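PDB 6N0S: ATPase associated with various cellular activities, AAA_5, which probably hydrolyses ATP as the AAA+ motor of an McrBC-type restriction system, the part described here being its N-terminal EVE-like, PUA-related domain. Local coordinates for residues Ser10-Ile16 with Tyr165-Pro171; Glu54-Tyr60 with Phe73-Leu79; Glu89-Ile95 with Asp130-Arg136. One frame throughout, in Å; residues are numbered along the deposited sequence.

From the N terminus, the strand of Ser10-Ile16 has to wait for nearly the whole domain before it meets Tyr165-Pro171, so interaction 1 closes a loop of 148 residues and nests the other two contacts within it. Interaction 2 is local: Glu54-Tyr60 and Phe73-Leu79 form a hairpin, whose first strand lies beside strand 12-17 in one mixed sheet, and Glu15 OE1 reaches His59 ND1. Interaction 3 follows in series, joining Glu89-Ile95 to Asp130-Arg136 across two helices, in a separate small sheet about 21 Å from both other contacts, centre to centre. The two sheets touch through Phe133, which packs on Tyr165 and Leu166, and through Leu79 on Phe135.

Interaction 1. Residues Ser10-Ile16 with Tyr165-Pro171; sequences SKYWVEI and YLVPIRP
Pro168 sits squarely on the indole of Trp13: its CB stands 3.9 Å from the centroid of the six-membered ring, only 5° off the normal, a CH-pi contact between neighbouring strands. These strands, 12-17 and 166-169, run antiparallel at one border of the five-stranded mixed sheet of this PUA-like EVE domain. Trp13 CG lies anti to its carbonyl carbon (chi1 -69°), which swings the ring across the adjoining strand, over Pro168; its NE1 turns to Ser10 O, 2.9 Å away, and its CZ3 edge nears Leu166 O. An alanine at Trp13 would remove the whole indole, and is likely to leave Pro168 without its ring platform and Ser10 O without this donor. Because Pro168 has no N-H, it suits the non-hydrogen-bonded pair with Trp13, while Val14 and Val167 make the reciprocal pair beside it, Val14 N to Val167 O being 2.7 Å. On the face of the two valines, Val14 CG2 meets Ile169 CG2 at 3.8 Å, and Tyr12 CE2 touches Pro171 CB. Trp13 shares its face with Glu15, whose chain extends alongside the Tyr165 ring. One carboxylate oxygen, OE1, accepts a hydrogen bond from Asn17 ND2 and is hydrogen-bonded to His59; the other, OE2, accepts the Tyr165 OH proton through its anti lone pair at 2.7 Å.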
loop_
_atom_site.group_PDB
_atom_site.type_symbol
_atom_site.label_atom_id
_atom_site.label_comp_id
_atom_site.label_asym_id
_atom_site.label_seq_id
_atom_site.Cartn_x
_atom_site.Cartn_y
_atom_site.Cartn_z
ATOM N N SER A 10 -10.114 3.919 -10.112
ATOM C CA SER A 10 -9.176 3.317 -11.051
ATOM C C SER A 10 -8.986 1.847 -10.738
ATOM O O SER A 10 -9.127 1.404 -9.590
ATOM C CB SER A 10 -7.806 4.011 -11.024
ATOM O OG SER A 10 -6.896 3.433 -11.957
ATOM N N LYS A 11 -8.628 1.099 -11.778
ATOM C CA LYS A 11 -8.237 -0.281 -11.588
ATOM C C LYS A 11 -6.794 -0.388 -11.104
ATOM O O LYS A 11 -6.394 -1.455 -10.653
ATOM C CB LYS A 11 -8.418 -1.062 -12.896
ATOM C CG LYS A 11 -8.338 -2.595 -12.707
ATOM C CD LYS A 11 -8.540 -3.369 -14.007
ATOM C CE LYS A 11 -8.346 -4.876 -13.782
ATOM N NZ LYS A 11 -9.529 -5.536 -13.124
ATOM N N TYR A 12 -6.018 0.692 -11.192
ATOM C CA TYR A 12 -4.586 0.684 -10.934
ATOM C C TYR A 12 -4.291 1.716 -9.863
ATOM O O TYR A 12 -4.661 2.884 -10.023
ATOM C CB TYR A 12 -3.821 0.995 -12.211
ATOM C CG TYR A 12 -4.258 0.069 -13.327
ATOM C CD1 TYR A 12 -3.773 -1.237 -13.394
ATOM C CD2 TYR A 12 -5.182 0.484 -14.281
ATOM C CE1 TYR A 12 -4.174 -2.095 -14.391
ATOM C CE2 TYR A 12 -5.591 -0.367 -15.294
ATOM C CZ TYR A 12 -5.090 -1.649 -15.342
ATOM O OH TYR A 12 -5.495 -2.495 -16.332
ATOM N N TRP A 13 -3.662 1.267 -8.753
ATOM C CA TRP A 13 -3.299 2.125 -7.627
ATOM C C TRP A 13 -1.844 1.878 -7.276
ATOM O O TRP A 13 -1.288 0.808 -7.573
ATOM C CB TRP A 13 -4.193 1.878 -6.383
ATOM C CG TRP A 13 -5.604 2.336 -6.568
ATOM C CD1 TRP A 13 -6.535 1.798 -7.387
ATOM C CD2 TRP A 13 -6.233 3.462 -5.924
ATOM N NE1 TRP A 13 -7.712 2.514 -7.292
ATOM C CE2 TRP A 13 -7.544 3.536 -6.395
ATOM C CE3 TRP A 13 -5.808 4.390 -4.979
ATOM C CZ2 TRP A 13 -8.437 4.524 -5.962
ATOM C CZ3 TRP A 13 -6.672 5.325 -4.534
ATOM C CH2 TRP A 13 -7.974 5.412 -5.035
ATOM N N VAL A 14 -1.220 2.893 -6.667
ATOM C CA VAL A 14 0.145 2.806 -6.130
ATOM C C VAL A 14 0.095 2.902 -4.614
ATOM O O VAL A 14 -0.581 3.768 -4.064
ATOM C CB VAL A 14 1.055 3.909 -6.685
ATOM C CG1 VAL A 14 2.414 3.925 -5.970
ATOM C CG2 VAL A 14 1.278 3.729 -8.188
ATOM N N GLU A 15 0.800 2.015 -3.950
ATOM C CA GLU A 15 1.030 2.098 -2.513
ATOM C C GLU A 15 2.365 2.806 -2.294
ATOM O O GLU A 15 3.407 2.344 -2.785
ATOM C CB GLU A 15 1.062 0.698 -1.881
ATOM C CG GLU A 15 1.228 0.716 -0.353
ATOM C CD GLU A 15 1.751 -0.583 0.275
ATOM O OE1 GLU A 15 2.640 -1.240 -0.295
ATOM O OE2 GLU A 15 1.261 -0.941 1.362
ATOM N N ILE A 16 2.339 3.892 -1.522
ATOM C CA ILE A 16 3.517 4.700 -1.232
ATOM C C ILE A 16 4.057 4.351 0.165
ATOM O O ILE A 16 3.342 4.468 1.165
ATOM C CB ILE A 16 3.176 6.189 -1.356
ATOM C CG1 ILE A 16 2.729 6.487 -2.789
ATOM C CG2 ILE A 16 4.406 7.041 -1.025
ATOM C CD1 ILE A 16 1.990 7.695 -2.891
ATOM N N TYR A 165 -0.841 7.685 1.020
ATOM C CA TYR A 165 -0.509 6.277 1.153
ATOM C C TYR A 165 -0.923 5.476 -0.075
ATOM O O TYR A 165 -0.139 4.676 -0.580
ATOM C CB TYR A 165 -1.166 5.690 2.430
ATOM C CG TYR A 165 -1.016 4.176 2.570
ATOM C CD1 TYR A 165 0.217 3.555 2.467
ATOM C CD2 TYR A 165 -2.128 3.375 2.794
ATOM C CE1 TYR A 165 0.333 2.193 2.580
ATOM C CE2 TYR A 165 -2.018 2.019 2.896
ATOM C CZ TYR A 165 -0.785 1.431 2.794
ATOM O OH TYR A 165 -0.669 0.069 2.889
ATOM N N LEU A 166 -2.131 5.670 -0.581
ATOM C CA LEU A 166 -2.598 5.007 -1.795
ATOM C C LEU A 166 -3.051 6.047 -2.805
ATOM O O LEU A 166 -3.865 6.913 -2.472
ATOM C CB LEU A 166 -3.751 4.066 -1.489
ATOM C CG LEU A 166 -3.414 2.953 -0.520
ATOM C CD1 LEU A 166 -4.682 2.281 0.047
ATOM C CD2 LEU A 166 -2.543 1.964 -1.252
ATOM N N VAL A 167 -2.513 5.976 -4.023
ATOM C CA VAL A 167 -2.929 6.924 -5.055
ATOM C C VAL A 167 -3.341 6.184 -6.324
ATOM O O VAL A 167 -2.742 5.151 -6.673
ATOM C CB VAL A 167 -1.816 7.946 -5.356
ATOM C CG1 VAL A 167 -1.555 8.847 -4.119
ATOM C CG2 VAL A 167 -0.541 7.227 -5.773
ATOM N N PRO A 168 -4.340 6.693 -7.035
ATOM C CA PRO A 168 -4.776 6.100 -8.298
ATOM C C PRO A 168 -3.841 6.508 -9.417
ATOM O O PRO A 168 -3.317 7.620 -9.419
ATOM C CB PRO A 168 -6.170 6.733 -8.486
ATOM C CG PRO A 168 -5.985 8.087 -7.944
ATOM C CD PRO A 168 -5.040 7.965 -6.777
ATOM N N ILE A 169 -3.645 5.605 -10.388
ATOM C CA ILE A 169 -2.943 5.942 -11.625
ATOM C C ILE A 169 -3.748 5.472 -12.842
ATOM O O ILE A 169 -4.637 4.616 -12.765
ATOM C CB ILE A 169 -1.486 5.366 -11.670
ATOM C CG1 ILE A 169 -1.481 3.841 -11.591
ATOM C CG2 ILE A 169 -0.666 5.946 -10.548
ATOM C CD1 ILE A 169 -0.048 3.136 -11.847
ATOM N N ARG A 170 -3.431 6.039 -13.973
ATOM C CA ARG A 170 -4.197 5.702 -15.170
ATOM C C ARG A 170 -3.757 4.351 -15.730
ATOM O O ARG A 170 -2.664 3.869 -15.408
ATOM C CB ARG A 170 -3.986 6.766 -16.224
ATOM C CG ARG A 170 -4.421 8.172 -15.778
ATOM C CD ARG A 170 -3.968 9.222 -16.811
ATOM N NE ARG A 170 -2.511 9.344 -16.747
ATOM C CZ ARG A 170 -1.740 9.918 -17.671
ATOM N NH1 ARG A 170 -2.287 10.457 -18.767
ATOM N NH2 ARG A 170 -0.414 9.956 -17.481
ATOM N N PRO A 171 -4.585 3.711 -16.574
ATOM C CA PRO A 171 -4.143 2.419 -17.148
ATOM C C PRO A 171 -2.828 2.524 -17.889
ATOM O O PRO A 171 -1.979 1.637 -17.773
ATOM C CB PRO A 171 -5.300 2.024 -18.078
ATOM C CG PRO A 171 -6.534 2.623 -17.409
ATOM C CD PRO A 171 -6.031 3.941 -16.790
#

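Interaction 2. Residues Glu54-Tyr60 with Phe73-Leu79; sequences ELKIIHY and FIGESVL
The beta hairpin of strands 54-61 and 72-80 brings His59 beside Ser77, side chain to side chain, on the face they share with Leu55, Ile57 and Leu79. His59 NE2 and Ser77 OG are 2.9 Å apart and hydrogen-bonded, with the hydroxyl at the imidazole edge, near the ring plane. With CG anti to the carbonyl carbon (chi1 -62°), the ring lies back along its own strand, Ile57 CG2 resting 3.7 Å above one face. Since Glu15 OE1 holds ND1, both ring nitrogens are bonded and the rotation of the imidazole is fixed. Further along this face Leu55 CD1 meets Leu79 CD2 at 4.0 Å. The hairpin forms the middle of the mixed sheet of the EVE domain, between strands 12-17 and 138-148. Its pairing is regular from Leu55 opposite Leu79 to Ile57 opposite Ser77; then a beta bulge at Ile74 and Gly75 sets two residues against His59, whose N donates to Gly75 O while its O accepts from Ile74 N, both at 2.9 Å. Beyond the bulge, Tyr60 and Phe73 pair on the other face. Tyr60 CD1 lies over a face of the Phe73 ring, 3.6 Å from CE2, with the ring planes at 51°, and Ile58 CG2 presses on Phe73 CD2 at 3.7 Å. Ile177 of helix 171-178 covers Ile58 and Phe73.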
loop_
_atom_site.group_PDB
_atom_site.type_symbol
_atom_site.label_atom_id
_atom_site.label_comp_id
_atom_site.label_asym_id
_atom_site.label_seq_id
_atom_site.Cartn_x
_atom_site.Cartn_y
_atom_site.Cartn_z
ATOM N N GLU A 54 -11.122 -6.668 -9.304
ATOM C CA GLU A 54 -9.721 -6.938 -9.014
ATOM C C GLU A 54 -8.903 -5.701 -9.370
ATOM O O GLU A 54 -9.085 -5.125 -10.443
ATOM C CB GLU A 54 -9.265 -8.167 -9.801
ATOM C CG GLU A 54 -7.806 -8.496 -9.639
ATOM C CD GLU A 54 -7.386 -9.835 -10.272
ATOM O OE1 GLU A 54 -8.146 -10.828 -10.189
ATOM O OE2 GLU A 54 -6.276 -9.883 -10.851
ATOM N N LEU A 55 -8.046 -5.251 -8.466
ATOM C CA LEU A 55 -7.187 -4.106 -8.736
ATOM C C LEU A 55 -5.734 -4.551 -8.834
ATOM O O LEU A 55 -5.327 -5.544 -8.218
ATOM C CB LEU A 55 -7.324 -3.031 -7.638
ATOM C CG LEU A 55 -8.697 -2.550 -7.201
ATOM C CD1 LEU A 55 -8.555 -1.603 -6.043
ATOM C CD2 LEU A 55 -9.420 -1.853 -8.355
ATOM N N LYS A 56 -4.957 -3.821 -9.630
ATOM C CA LYS A 56 -3.515 -4.019 -9.697
ATOM C C LYS A 56 -2.801 -2.941 -8.869
ATOM O O LYS A 56 -3.037 -1.739 -9.065
ATOM C CB LYS A 56 -3.014 -3.960 -11.142
ATOM C CG LYS A 56 -3.751 -4.824 -12.123
ATOM C CD LYS A 56 -3.321 -6.268 -12.083
ATOM C CE LYS A 56 -4.533 -7.218 -11.985
ATOM N NZ LYS A 56 -5.472 -7.126 -13.131
ATOM N N ILE A 57 -1.923 -3.365 -7.962
ATOM C CA ILE A 57 -1.227 -2.471 -7.043
ATOM C C ILE A 57 0.249 -2.479 -7.381
ATOM O O ILE A 57 0.901 -3.535 -7.366
ATOM C CB ILE A 57 -1.445 -2.891 -5.582
ATOM C CG1 ILE A 57 -2.927 -3.083 -5.282
ATOM C CG2 ILE A 57 -0.792 -1.882 -4.620
ATOM C CD1 ILE A 57 -3.780 -1.893 -5.406
ATOM N N ILE A 58 0.783 -1.328 -7.690
ATOM C CA ILE A 58 2.226 -1.160 -7.803
ATOM C C ILE A 58 2.758 -0.578 -6.501
ATOM O O ILE A 58 2.176 0.353 -5.935
ATOM C CB ILE A 58 2.576 -0.270 -8.997
ATOM C CG1 ILE A 58 2.155 -0.960 -10.304
ATOM C CG2 ILE A 58 4.039 0.014 -8.991
ATOM C CD1 ILE A 58 2.468 -0.085 -11.527
ATOM N N HIS A 59 3.875 -1.117 -6.028
ATOM C CA HIS A 59 4.450 -0.774 -4.726
ATOM C C HIS A 59 5.648 0.150 -4.922
ATOM O O HIS A 59 6.612 -0.197 -5.623
ATOM C CB HIS A 59 4.839 -2.045 -3.958
ATOM C CG HIS A 59 3.661 -2.926 -3.661
ATOM N ND1 HIS A 59 2.846 -2.730 -2.569
ATOM C CD2 HIS A 59 3.124 -3.966 -4.347
ATOM C CE1 HIS A 59 1.870 -3.624 -2.581
ATOM N NE2 HIS A 59 2.008 -4.376 -3.660
ATOM N N TYR A 60 5.569 1.327 -4.320
ATOM C CA TYR A 60 6.584 2.366 -4.433
ATOM C C TYR A 60 7.252 2.585 -3.079
ATOM O O TYR A 60 6.592 2.558 -2.031
ATOM C CB TYR A 60 5.926 3.681 -4.917
ATOM C CG TYR A 60 6.822 4.896 -4.874
ATOM C CD1 TYR A 60 7.708 5.166 -5.902
ATOM C CD2 TYR A 60 6.769 5.779 -3.816
ATOM C CE1 TYR A 60 8.512 6.279 -5.881
ATOM C CE2 TYR A 60 7.568 6.899 -3.785
ATOM C CZ TYR A 60 8.451 7.133 -4.812
ATOM O OH TYR A 60 9.263 8.235 -4.777
ATOM N N PHE A 73 9.903 1.898 -7.930
ATOM C CA PHE A 73 8.788 0.972 -7.913
ATOM C C PHE A 73 9.392 -0.423 -7.902
ATOM O O PHE A 73 10.146 -0.773 -8.811
ATOM C CB PHE A 73 7.880 1.196 -9.124
ATOM C CG PHE A 73 7.373 2.602 -9.228
ATOM C CD1 PHE A 73 8.111 3.562 -9.882
ATOM C CD2 PHE A 73 6.183 2.961 -8.653
ATOM C CE1 PHE A 73 7.669 4.872 -9.977
ATOM C CE2 PHE A 73 5.712 4.290 -8.750
ATOM C CZ PHE A 73 6.473 5.232 -9.387
ATOM N N ILE A 74 9.065 -1.218 -6.892
ATOM C CA ILE A 74 9.771 -2.479 -6.703
ATOM C C ILE A 74 8.987 -3.709 -7.162
ATOM O O ILE A 74 9.592 -4.763 -7.388
ATOM C CB ILE A 74 10.223 -2.664 -5.233
ATOM C CG1 ILE A 74 9.025 -2.754 -4.276
ATOM C CG2 ILE A 74 11.236 -1.560 -4.840
ATOM C CD1 ILE A 74 9.460 -3.222 -2.870
ATOM N N GLY A 75 7.673 -3.619 -7.285
ATOM C CA GLY A 75 6.907 -4.786 -7.687
ATOM C C GLY A 75 5.437 -4.461 -7.726
ATOM O O GLY A 75 5.030 -3.313 -7.489
ATOM N N GLU A 76 4.635 -5.488 -7.997
ATOM C CA GLU A 76 3.198 -5.284 -8.045
ATOM C C GLU A 76 2.469 -6.512 -7.541
ATOM O O GLU A 76 3.035 -7.595 -7.444
ATOM C CB GLU A 76 2.744 -4.918 -9.465
ATOM C CG GLU A 76 3.183 -5.868 -10.565
ATOM C CD GLU A 76 2.564 -5.477 -11.893
ATOM O OE1 GLU A 76 1.389 -5.867 -12.118
ATOM O OE2 GLU A 76 3.235 -4.742 -12.656
ATOM N N SER A 77 1.206 -6.313 -7.182
ATOM C CA SER A 77 0.369 -7.365 -6.634
ATOM C C SER A 77 -1.066 -7.123 -7.068
ATOM O O SER A 77 -1.361 -6.177 -7.803
ATOM C CB SER A 77 0.466 -7.421 -5.108
ATOM O OG SER A 77 0.015 -6.207 -4.578
ATOM N N VAL A 78 -1.973 -7.932 -6.532
ATOM C CA VAL A 78 -3.373 -7.943 -6.933
ATOM C C VAL A 78 -4.229 -7.836 -5.678
ATOM O O VAL A 78 -3.972 -8.513 -4.677
ATOM C CB VAL A 78 -3.722 -9.224 -7.731
ATOM C CG1 VAL A 78 -5.187 -9.278 -8.058
ATOM C CG2 VAL A 78 -2.934 -9.275 -9.030
ATOM N N LEU A 79 -5.225 -6.965 -5.724
ATOM C CA LEU A 79 -6.196 -6.793 -4.651
ATOM C C LEU A 79 -7.556 -7.251 -5.177
ATOM O O LEU A 79 -8.182 -6.547 -5.976
ATOM C CB LEU A 79 -6.219 -5.328 -4.208
ATOM C CG LEU A 79 -7.379 -4.864 -3.334
ATOM C CD1 LEU A 79 -7.549 -5.725 -2.218
ATOM C CD2 LEU A 79 -7.142 -3.443 -2.820
#

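Interaction 3. Residues Glu89-Ile95 with Asp130-Arg136; sequences EYSWPEI and DRFFLFR
Tyr90 and Phe132 form a short antiparallel hydrogen-bonded pair, joined by two weak backbone bonds: Tyr90 N to Phe132 O at 3.0 Å, and Phe132 N to Tyr90 O, the latter bent to 123°. Right after this pair the first segment turns into a helix, with Ser91 as the N-cap. The N-H of Ser91 is taken by OE1 of Glu94, three residues on, at 3.0 Å and from above the carboxylate plane. Where the chains diverge, a water takes the Trp92 N-H and lies 2.7 Å from Asp130 O. Phe132 is the main side chain of the contact, its ring packed against the first turn of the helix, from Ser91 to Ile95. Trp92 CB touches Phe132 CE1 at 3.7 Å, and the indole lies obliquely to the phenyl ring, their planes at 38°. From the end of the same first turn, Ile95 points its CG1 anti to the backbone N (chi1 -162°), which carries CD1 onto the strand, 3.8 Å from Phe132 CB and 3.6 Å from Phe133 O. Tyr90 CE1 reaches Leu134 CB at 3.8 Å. Arg131 bends at chi2 and chi3 to lay its guanidinium face over the carbonyl carbon of Tyr90; the Glu94 carboxylate stands near it, beyond salt-bridge distance, and may still favour it electrostatically. Strand 132-136 is central in the small antiparallel sheet, with 30-34 on its other flank. Met34 of that strand, Ile124 of helix 110-124 and Pro126 also touch Phe132, while Val98 of helix 92-105 packs on both Tyr90 and Leu134.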
loop_
_atom_site.group_PDB
_atom_site.type_symbol
_atom_site.label_atom_id
_atom_site.label_comp_id
_atom_site.label_asym_id
_atom_site.label_seq_id
_atom_site.Cartn_x
_atom_site.Cartn_y
_atom_site.Cartn_z
ATOM N N GLU A 89 -13.071 -3.626 9.789
ATOM C CA GLU A 89 -12.261 -2.553 10.341
ATOM C C GLU A 89 -11.810 -2.926 11.755
ATOM O O GLU A 89 -12.368 -3.829 12.392
ATOM C CB GLU A 89 -13.035 -1.231 10.277
ATOM C CG GLU A 89 -13.282 -0.859 8.789
ATOM C CD GLU A 89 -14.150 0.387 8.585
ATOM O OE1 GLU A 89 -14.555 1.010 9.596
ATOM O OE2 GLU A 89 -14.412 0.753 7.403
ATOM N N TYR A 90 -10.750 -2.264 12.229
ATOM C CA TYR A 90 -9.955 -2.782 13.341
ATOM C C TYR A 90 -9.489 -1.666 14.258
ATOM O O TYR A 90 -9.242 -0.537 13.821
ATOM C CB TYR A 90 -8.708 -3.506 12.860
ATOM C CG TYR A 90 -8.955 -4.703 11.997
ATOM C CD1 TYR A 90 -9.123 -4.577 10.620
ATOM C CD2 TYR A 90 -9.006 -5.968 12.548
ATOM C CE1 TYR A 90 -9.336 -5.695 9.825
ATOM C CE2 TYR A 90 -9.225 -7.081 11.763
ATOM C CZ TYR A 90 -9.376 -6.942 10.411
ATOM O OH TYR A 90 -9.590 -8.061 9.654
ATOM N N SER A 91 -9.327 -1.998 15.535
ATOM C CA SER A 91 -8.518 -1.131 16.376
ATOM C C SER A 91 -7.038 -1.448 16.153
ATOM O O SER A 91 -6.679 -2.365 15.430
ATOM C CB SER A 91 -8.876 -1.298 17.847
ATOM O OG SER A 91 -8.467 -2.558 18.299
ATOM N N TRP A 92 -6.180 -0.642 16.769
ATOM C CA TRP A 92 -4.736 -0.810 16.611
ATOM C C TRP A 92 -4.257 -2.120 17.213
ATOM O O TRP A 92 -3.523 -2.864 16.532
ATOM C CB TRP A 92 -4.048 0.411 17.227
ATOM C CG TRP A 92 -2.561 0.326 17.392
ATOM C CD1 TRP A 92 -1.858 0.434 18.561
ATOM C CD2 TRP A 92 -1.589 0.155 16.354
ATOM N NE1 TRP A 92 -0.509 0.345 18.316
ATOM C CE2 TRP A 92 -0.314 0.169 16.973
ATOM C CE3 TRP A 92 -1.671 -0.012 14.962
ATOM C CZ2 TRP A 92 0.860 0.032 16.259
ATOM C CZ3 TRP A 92 -0.499 -0.157 14.251
ATOM C CH2 TRP A 92 0.762 -0.154 14.908
ATOM N N PRO A 93 -4.642 -2.499 18.426
ATOM C CA PRO A 93 -4.178 -3.796 18.931
ATOM C C PRO A 93 -4.672 -4.944 18.080
ATOM O O PRO A 93 -3.928 -5.896 17.840
ATOM C CB PRO A 93 -4.714 -3.827 20.371
ATOM C CG PRO A 93 -4.987 -2.396 20.716
ATOM C CD PRO A 93 -5.394 -1.737 19.442
ATOM N N GLU A 94 -5.896 -4.854 17.564
ATOM C CA GLU A 94 -6.456 -5.933 16.756
ATOM C C GLU A 94 -5.695 -6.088 15.445
ATOM O O GLU A 94 -5.380 -7.201 15.023
ATOM C CB GLU A 94 -7.939 -5.648 16.453
ATOM C CG GLU A 94 -8.886 -5.770 17.618
ATOM C CD GLU A 94 -10.249 -5.098 17.342
ATOM O OE1 GLU A 94 -10.528 -4.670 16.194
ATOM O OE2 GLU A 94 -11.037 -4.985 18.296
ATOM N N ILE A 95 -5.448 -4.980 14.738
ATOM C CA ILE A 95 -4.824 -5.146 13.429
ATOM C C ILE A 95 -3.358 -5.546 13.580
ATOM O O ILE A 95 -2.837 -6.291 12.756
ATOM C CB ILE A 95 -5.000 -3.884 12.563
ATOM C CG1 ILE A 95 -4.739 -4.229 11.087
ATOM C CG2 ILE A 95 -4.091 -2.751 13.013
ATOM C CD1 ILE A 95 -5.109 -3.146 10.149
ATOM N N ASP A 130 -9.367 5.015 17.421
ATOM C CA ASP A 130 -8.975 5.067 16.016
ATOM C C ASP A 130 -9.230 3.723 15.353
ATOM O O ASP A 130 -8.965 2.669 15.932
ATOM C CB ASP A 130 -7.503 5.452 15.879
ATOM C CG ASP A 130 -7.223 6.889 16.294
ATOM O OD1 ASP A 130 -8.180 7.672 16.380
ATOM O OD2 ASP A 130 -6.042 7.239 16.519
ATOM N N ARG A 131 -9.737 3.769 14.127
ATOM C CA ARG A 131 -10.064 2.597 13.335
ATOM C C ARG A 131 -9.136 2.476 12.137
ATOM O O ARG A 131 -8.667 3.478 11.584
ATOM C CB ARG A 131 -11.498 2.667 12.801
ATOM C CG ARG A 131 -12.531 3.169 13.796
ATOM C CD ARG A 131 -12.631 2.218 14.966
ATOM N NE ARG A 131 -13.035 0.892 14.498
ATOM C CZ ARG A 131 -12.843 -0.235 15.170
ATOM N NH1 ARG A 131 -12.230 -0.222 16.347
ATOM N NH2 ARG A 131 -13.244 -1.381 14.648
ATOM N N PHE A 132 -8.983 1.244 11.677
ATOM C CA PHE A 132 -7.979 0.850 10.697
ATOM C C PHE A 132 -8.628 0.007 9.612
ATOM O O PHE A 132 -9.529 -0.781 9.895
ATOM C CB PHE A 132 -6.835 0.056 11.383
ATOM C CG PHE A 132 -5.965 0.903 12.221
ATOM C CD1 PHE A 132 -6.298 1.189 13.536
ATOM C CD2 PHE A 132 -4.831 1.454 11.686
ATOM C CE1 PHE A 132 -5.520 2.032 14.285
ATOM C CE2 PHE A 132 -4.022 2.286 12.454
ATOM C CZ PHE A 132 -4.374 2.582 13.740
ATOM N N PHE A 133 -8.185 0.190 8.371
ATOM C CA PHE A 133 -8.586 -0.662 7.264
ATOM C C PHE A 133 -7.478 -1.660 6.946
ATOM O O PHE A 133 -6.297 -1.423 7.234
ATOM C CB PHE A 133 -8.951 0.162 6.006
ATOM C CG PHE A 133 -7.799 0.903 5.374
ATOM C CD1 PHE A 133 -6.967 0.283 4.459
ATOM C CD2 PHE A 133 -7.578 2.230 5.662
ATOM C CE1 PHE A 133 -5.928 0.986 3.856
ATOM C CE2 PHE A 133 -6.538 2.929 5.069
ATOM C CZ PHE A 133 -5.719 2.303 4.167
ATOM N N LEU A 134 -7.884 -2.784 6.331
ATOM C CA LEU A 134 -6.974 -3.846 5.932
ATOM C C LEU A 134 -7.476 -4.505 4.662
ATOM O O LEU A 134 -8.604 -4.985 4.620
ATOM C CB LEU A 134 -6.862 -4.900 7.029
ATOM C CG LEU A 134 -6.019 -6.144 6.752
ATOM C CD1 LEU A 134 -4.627 -5.776 6.414
ATOM C CD2 LEU A 134 -6.058 -6.991 7.984
ATOM N N PHE A 135 -6.620 -4.569 3.662
ATOM C CA PHE A 135 -6.856 -5.357 2.466
ATOM C C PHE A 135 -5.787 -6.434 2.375
ATOM O O PHE A 135 -4.587 -6.149 2.517
ATOM C CB PHE A 135 -6.818 -4.489 1.203
ATOM C CG PHE A 135 -7.929 -3.476 1.125
ATOM C CD1 PHE A 135 -9.221 -3.868 0.825
ATOM C CD2 PHE A 135 -7.684 -2.145 1.352
ATOM C CE1 PHE A 135 -10.243 -2.956 0.725
ATOM C CE2 PHE A 135 -8.714 -1.230 1.269
ATOM C CZ PHE A 135 -10.002 -1.650 0.951
ATOM N N ARG A 136 -6.207 -7.664 2.110
ATOM C CA ARG A 136 -5.261 -8.745 1.843
ATOM C C ARG A 136 -4.962 -8.779 0.347
ATOM O O ARG A 136 -5.886 -8.877 -0.461
ATOM C CB ARG A 136 -5.835 -10.076 2.324
ATOM C CG ARG A 136 -5.853 -10.208 3.840
ATOM C CD ARG A 136 -6.692 -11.376 4.281
ATOM N NE ARG A 136 -6.126 -12.034 5.452
ATOM C CZ ARG A 136 -6.441 -11.742 6.710
ATOM N NH1 ARG A 136 -7.327 -10.795 6.984
ATOM N NH2 ARG A 136 -5.875 -12.421 7.706
HETATM O O HOH W 1 -7.311 1.887 17.936
#